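Local coordinates for rifin (Plasmodium falciparum, PDB 7JZK), which is a variant surface antigen of the malaria parasite whose V2 domain, crystallised here, binds a LAIR1 ectodomain taken from the antibody MGD21, at residues A25-R37 with S48-D60. Residues are numbered along the deposited sequence; the frame is centred on the assembly and turned at random.
With NAG (2-acetamido-2-deoxy-beta-D-glucopyranose), chain E.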
loop_
_atom_site.group_PDB
_atom_site.type_symbol
_atom_site.label_atom_id
_atom_site.label_comp_id
_atom_site.label_asym_id
_atom_site.label_seq_id
_atom_site.Cartn_x
_atom_site.Cartn_y
_atom_site.Cartn_z
ATOM N N ALA B 25 -21.851 7.407 -20.581
ATOM C CA ALA B 25 -22.230 6.657 -19.391
ATOM C C ALA B 25 -21.781 5.209 -19.491
ATOM O O ALA B 25 -21.242 4.666 -18.523
ATOM C CB ALA B 25 -23.744 6.724 -19.158
ATOM N N ALA B 26 -21.937 4.579 -20.667
ATOM C CA ALA B 26 -21.517 3.183 -20.753
ATOM C C ALA B 26 -19.992 3.052 -20.642
ATOM O O ALA B 26 -19.499 2.086 -20.037
ATOM C CB ALA B 26 -22.029 2.552 -22.052
ATOM N N GLY B 27 -19.233 4.041 -21.115
ATOM C CA GLY B 27 -17.791 3.971 -20.939
ATOM C C GLY B 27 -17.380 4.146 -19.487
ATOM O O GLY B 27 -16.667 3.305 -18.922
ATOM N N ARG B 28 -17.894 5.194 -18.840
ATOM C CA ARG B 28 -17.592 5.391 -17.428
ATOM C C ARG B 28 -18.001 4.166 -16.629
ATOM O O ARG B 28 -17.252 3.704 -15.764
ATOM C CB ARG B 28 -18.316 6.631 -16.901
ATOM C CG ARG B 28 -17.873 7.925 -17.545
ATOM C CD ARG B 28 -18.874 9.083 -17.329
ATOM N NE ARG B 28 -19.107 9.553 -15.960
ATOM C CZ ARG B 28 -19.040 10.840 -15.609
ATOM N NH1 ARG B 28 -18.738 11.746 -16.533
ATOM N NH2 ARG B 28 -19.295 11.232 -14.361
ATOM N N ASN B 29 -19.168 3.595 -16.935
ATOM C CA ASN B 29 -19.609 2.414 -16.210
ATOM C C ASN B 29 -18.652 1.250 -16.407
ATOM O O ASN B 29 -18.398 0.495 -15.465
ATOM C CB ASN B 29 -21.017 2.021 -16.645
ATOM C CG ASN B 29 -22.051 3.008 -16.187
ATOM O OD1 ASN B 29 -21.714 4.054 -15.637
ATOM N ND2 ASN B 29 -23.322 2.695 -16.420
ATOM N N ALA B 30 -18.093 1.101 -17.612
ATOM C CA ALA B 30 -17.165 -0.000 -17.849
ATOM C C ALA B 30 -15.890 0.156 -17.026
ATOM O O ALA B 30 -15.422 -0.803 -16.390
ATOM C CB ALA B 30 -16.838 -0.102 -19.339
ATOM N N ILE B 31 -15.308 1.360 -17.014
ATOM C CA ILE B 31 -14.065 1.460 -16.251
ATOM C C ILE B 31 -14.355 1.390 -14.764
ATOM O O ILE B 31 -13.543 0.870 -13.995
ATOM C CB ILE B 31 -13.236 2.717 -16.564
ATOM C CG1 ILE B 31 -11.805 2.510 -16.067
ATOM C CG2 ILE B 31 -13.790 3.912 -15.844
ATOM C CD1 ILE B 31 -11.137 1.246 -16.572
ATOM N N ILE B 32 -15.517 1.868 -14.333
ATOM C CA ILE B 32 -15.797 1.863 -12.910
ATOM C C ILE B 32 -15.974 0.435 -12.453
ATOM O O ILE B 32 -15.422 0.022 -11.429
ATOM C CB ILE B 32 -17.022 2.742 -12.570
ATOM C CG1 ILE B 32 -16.661 4.231 -12.659
ATOM C CG2 ILE B 32 -17.574 2.353 -11.178
ATOM C CD1 ILE B 32 -17.891 5.160 -12.819
ATOM N N GLY B 33 -16.758 -0.343 -13.191
ATOM C CA GLY B 33 -16.898 -1.742 -12.850
ATOM C C GLY B 33 -15.572 -2.465 -12.819
ATOM O O GLY B 33 -15.333 -3.279 -11.933
ATOM N N ALA B 34 -14.696 -2.187 -13.793
ATOM C CA ALA B 34 -13.412 -2.881 -13.830
ATOM C C ALA B 34 -12.548 -2.544 -12.604
ATOM O O ALA B 34 -11.962 -3.438 -11.977
ATOM C CB ALA B 34 -12.683 -2.536 -15.134
ATOM N N LEU B 35 -12.523 -1.264 -12.202
ATOM C CA LEU B 35 -11.742 -0.860 -11.035
ATOM C C LEU B 35 -12.329 -1.408 -9.748
ATOM O O LEU B 35 -11.594 -1.862 -8.859
ATOM C CB LEU B 35 -11.716 0.652 -10.944
ATOM C CG LEU B 35 -11.068 1.313 -12.135
ATOM C CD1 LEU B 35 -11.247 2.795 -11.923
ATOM C CD2 LEU B 35 -9.620 0.886 -12.173
ATOM N N LYS B 36 -13.658 -1.431 -9.657
ATOM C CA LYS B 36 -14.322 -1.944 -8.471
ATOM C C LYS B 36 -14.096 -3.440 -8.324
ATOM O O LYS B 36 -13.804 -3.935 -7.238
ATOM C CB LYS B 36 -15.823 -1.645 -8.572
ATOM C CG LYS B 36 -16.539 -1.301 -7.265
ATOM C CD LYS B 36 -18.065 -1.348 -7.378
ATOM C CE LYS B 36 -18.568 -0.303 -8.332
ATOM N NZ LYS B 36 -17.774 0.947 -8.237
ATOM N N ARG B 37 -14.229 -4.177 -9.413
ATOM C CA ARG B 37 -14.077 -5.622 -9.379
ATOM C C ARG B 37 -12.620 -6.039 -9.213
ATOM O O ARG B 37 -12.353 -7.128 -8.692
ATOM C CB ARG B 37 -14.731 -6.219 -10.631
ATOM C CG ARG B 37 -16.281 -6.040 -10.629
ATOM C CD ARG B 37 -16.949 -6.364 -11.971
ATOM N NE ARG B 37 -16.697 -7.730 -12.435
ATOM C CZ ARG B 37 -16.607 -8.085 -13.719
ATOM N NH1 ARG B 37 -16.380 -9.358 -14.035
ATOM N NH2 ARG B 37 -16.720 -7.173 -14.691
ATOM N N SER B 48 -16.556 9.519 -4.847
ATOM C CA SER B 48 -17.071 8.280 -5.455
ATOM C C SER B 48 -16.457 8.137 -6.835
ATOM O O SER B 48 -16.044 9.132 -7.394
ATOM C CB SER B 48 -18.564 8.319 -5.530
ATOM O OG SER B 48 -19.007 9.131 -6.601
ATOM N N LEU B 49 -16.389 6.912 -7.328
ATOM C CA LEU B 49 -15.757 6.680 -8.640
ATOM C C LEU B 49 -16.604 7.341 -9.724
ATOM O O LEU B 49 -16.016 7.808 -10.695
ATOM C CB LEU B 49 -15.705 5.167 -8.858
ATOM C CG LEU B 49 -14.329 4.550 -9.088
ATOM C CD1 LEU B 49 -13.319 5.116 -8.115
ATOM C CD2 LEU B 49 -14.395 3.041 -8.945
ATOM N N LYS B 50 -17.927 7.416 -9.533
ATOM C CA LYS B 50 -18.704 8.163 -10.529
ATOM C C LYS B 50 -18.367 9.641 -10.465
ATOM O O LYS B 50 -18.174 10.285 -11.493
ATOM C CB LYS B 50 -20.220 7.975 -10.327
ATOM C CG LYS B 50 -21.115 8.838 -11.232
ATOM C CD LYS B 50 -22.634 8.621 -10.932
ATOM C CE LYS B 50 -23.581 9.029 -12.112
ATOM N NZ LYS B 50 -23.305 8.233 -13.379
ATOM N N SER B 51 -18.256 10.189 -9.256
ATOM C CA SER B 51 -17.844 11.580 -9.088
ATOM C C SER B 51 -16.403 11.784 -9.530
ATOM O O SER B 51 -16.051 12.832 -10.076
ATOM C CB SER B 51 -18.000 11.987 -7.619
ATOM O OG SER B 51 -17.286 13.172 -7.273
ATOM N N PHE B 52 -15.562 10.771 -9.324
ATOM C CA PHE B 52 -14.157 10.853 -9.710
ATOM C C PHE B 52 -14.018 10.992 -11.216
ATOM O O PHE B 52 -13.139 11.705 -11.698
ATOM C CB PHE B 52 -13.398 9.619 -9.220
ATOM C CG PHE B 52 -11.965 9.553 -9.693
ATOM C CD1 PHE B 52 -11.655 8.973 -10.907
ATOM C CD2 PHE B 52 -10.929 10.045 -8.915
ATOM C CE1 PHE B 52 -10.348 8.905 -11.350
ATOM C CE2 PHE B 52 -9.599 9.972 -9.365
ATOM C CZ PHE B 52 -9.318 9.398 -10.580
ATOM N N PHE B 53 -14.856 10.296 -11.975
ATOM C CA PHE B 53 -14.813 10.322 -13.440
ATOM C C PHE B 53 -15.626 11.433 -14.102
ATOM O O PHE B 53 -15.795 11.405 -15.327
ATOM C CB PHE B 53 -15.175 8.955 -14.010
ATOM C CG PHE B 53 -14.041 7.997 -13.931
ATOM C CD1 PHE B 53 -12.951 8.181 -14.754
ATOM C CD2 PHE B 53 -14.030 6.931 -13.038
ATOM C CE1 PHE B 53 -11.874 7.334 -14.701
ATOM C CE2 PHE B 53 -12.935 6.072 -12.986
ATOM C CZ PHE B 53 -11.863 6.277 -13.821
ATOM N N ASN B 54 -16.172 12.371 -13.329
ATOM C CA ASN B 54 -16.717 13.570 -13.953
ATOM C C ASN B 54 -15.598 14.532 -14.369
ATOM O O ASN B 54 -15.713 15.189 -15.411
ATOM C CB ASN B 54 -17.752 14.206 -13.012
ATOM C CG ASN B 54 -18.495 15.381 -13.630
ATOM O OD1 ASN B 54 -18.258 15.755 -14.776
ATOM N ND2 ASN B 54 -19.434 15.950 -12.869
ATOM N N SER B 55 -14.486 14.572 -13.618
ATOM C CA SER B 55 -13.384 15.505 -13.856
ATOM C C SER B 55 -12.232 14.942 -14.682
ATOM O O SER B 55 -11.515 15.716 -15.327
ATOM C CB SER B 55 -12.809 16.002 -12.528
ATOM O OG SER B 55 -11.511 16.550 -12.723
ATOM N N THR B 56 -11.986 13.639 -14.632
ATOM C CA THR B 56 -10.870 13.031 -15.340
ATOM C C THR B 56 -11.339 12.020 -16.373
ATOM O O THR B 56 -12.375 11.368 -16.212
ATOM C CB THR B 56 -9.899 12.352 -14.380
ATOM O OG1 THR B 56 -9.337 11.201 -15.021
ATOM C CG2 THR B 56 -10.600 11.933 -13.153
ATOM N N SER B 57 -10.535 11.883 -17.422
ATOM C CA SER B 57 -10.914 11.071 -18.566
ATOM C C SER B 57 -11.040 9.609 -18.178
ATOM O O SER B 57 -10.379 9.123 -17.257
ATOM C CB SER B 57 -9.890 11.199 -19.687
ATOM O OG SER B 57 -9.951 10.055 -20.525
ATOM N N TYR B 58 -11.889 8.903 -18.915
ATOM C CA TYR B 58 -12.175 7.503 -18.655
ATOM C C TYR B 58 -11.043 6.569 -19.085
ATOM O O TYR B 58 -11.016 5.408 -18.660
ATOM C CB TYR B 58 -13.501 7.156 -19.347
ATOM C CG TYR B 58 -13.592 5.767 -19.927
ATOM C CD1 TYR B 58 -13.205 5.497 -21.237
ATOM C CD2 TYR B 58 -14.073 4.726 -19.170
ATOM C CE1 TYR B 58 -13.291 4.205 -21.762
ATOM C CE2 TYR B 58 -14.145 3.441 -19.679
ATOM C CZ TYR B 58 -13.773 3.180 -20.969
ATOM O OH TYR B 58 -13.878 1.883 -21.438
ATOM N N SER B 59 -10.085 7.043 -19.883
ATOM C CA SER B 59 -8.952 6.226 -20.322
ATOM C C SER B 59 -7.604 6.810 -19.894
ATOM O O SER B 59 -6.567 6.445 -20.459
ATOM C CB SER B 59 -8.992 6.037 -21.838
ATOM O OG SER B 59 -9.148 7.291 -22.489
ATOM N N ASP B 60 -7.594 7.686 -18.888
ATOM C CA ASP B 60 -6.380 8.374 -18.444
ATOM C C ASP B 60 -5.612 7.479 -17.469
ATOM O O ASP B 60 -5.624 7.669 -16.254
ATOM C CB ASP B 60 -6.753 9.705 -17.796
ATOM C CG ASP B 60 -5.543 10.550 -17.434
ATOM O OD1 ASP B 60 -4.388 10.108 -17.669
ATOM O OD2 ASP B 60 -5.755 11.647 -16.876
HETATM C C1 NAG E . -8.258 14.641 -6.189
HETATM C C2 NAG E . -9.067 15.301 -7.248
HETATM C C3 NAG E . -8.495 16.661 -7.532
HETATM C C4 NAG E . -8.366 17.492 -6.264
HETATM C C5 NAG E . -7.814 16.713 -5.064
HETATM C C6 NAG E . -8.130 17.404 -3.756
HETATM C C7 NAG E . -10.231 13.914 -8.875
HETATM C C8 NAG E . -10.132 13.163 -10.159
HETATM N N2 NAG E . -9.122 14.524 -8.464
HETATM O O3 NAG E . -9.361 17.284 -8.477
HETATM O O4 NAG E . -7.374 18.466 -6.551
HETATM O O5 NAG E . -8.362 15.383 -4.975
HETATM O O6 NAG E . -7.520 16.712 -2.677
HETATM O O7 NAG E . -11.250 13.932 -8.210
#
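Ile31, Ile32 and Leu35 on helix 13-39 receive the ring of Phe53 in the helical core of the RIFIN V2 domain, where the short helix 49-55 lies across the long one. The segment axes approach to 10.3 Å at 128° between their N-to-C directions. Ile31 CB and CG2 both lie against the Tyr58 ring, and CG2 also rests over one face of Phe53, 3.9 Å from the ring centroid. CG1 leads past the Tyr58 carbonyl, 4.0 Å from Tyr58 O, to CD1 at the tip, and the side chain packs on Val120 of helix 108-126. The opposite face of Phe53 is backed by Phe52, and Leu35 CD1 meets the ring edge at Phe53 CE2, 3.8 Å away; the ring is thus held on both faces and at its rim. Ile32 and Leu49 lie alongside each other, running opposite ways, with Ile32 CG2 3.9 Å from Leu49 CD2, while Ile32 CD1 reaches the backbone of Leu49 and Lys50. Tyr58, beyond the short helix, has Gly27 CA beneath one ring face, but the ring is modelled too close to Gly27 O and its fine placement is uncertain. Ala123 of helix 108-126 touches both Ala30 and Tyr58, and Leu35 continues onto Ile64 and Ile68 of helix 61-75. Phe52 also meets, with Thr56, the acetyl methyl (C8) of an attached glycan. Arg28 bends at chi3 (64°) to bring its guanidinium to the backbone of Lys50 and Phe53: Phe53 O sits over one face, and Arg28 NH2 gives a weak hydrogen bond, 3.2 Å long and bent to 121°, to Lys50 O.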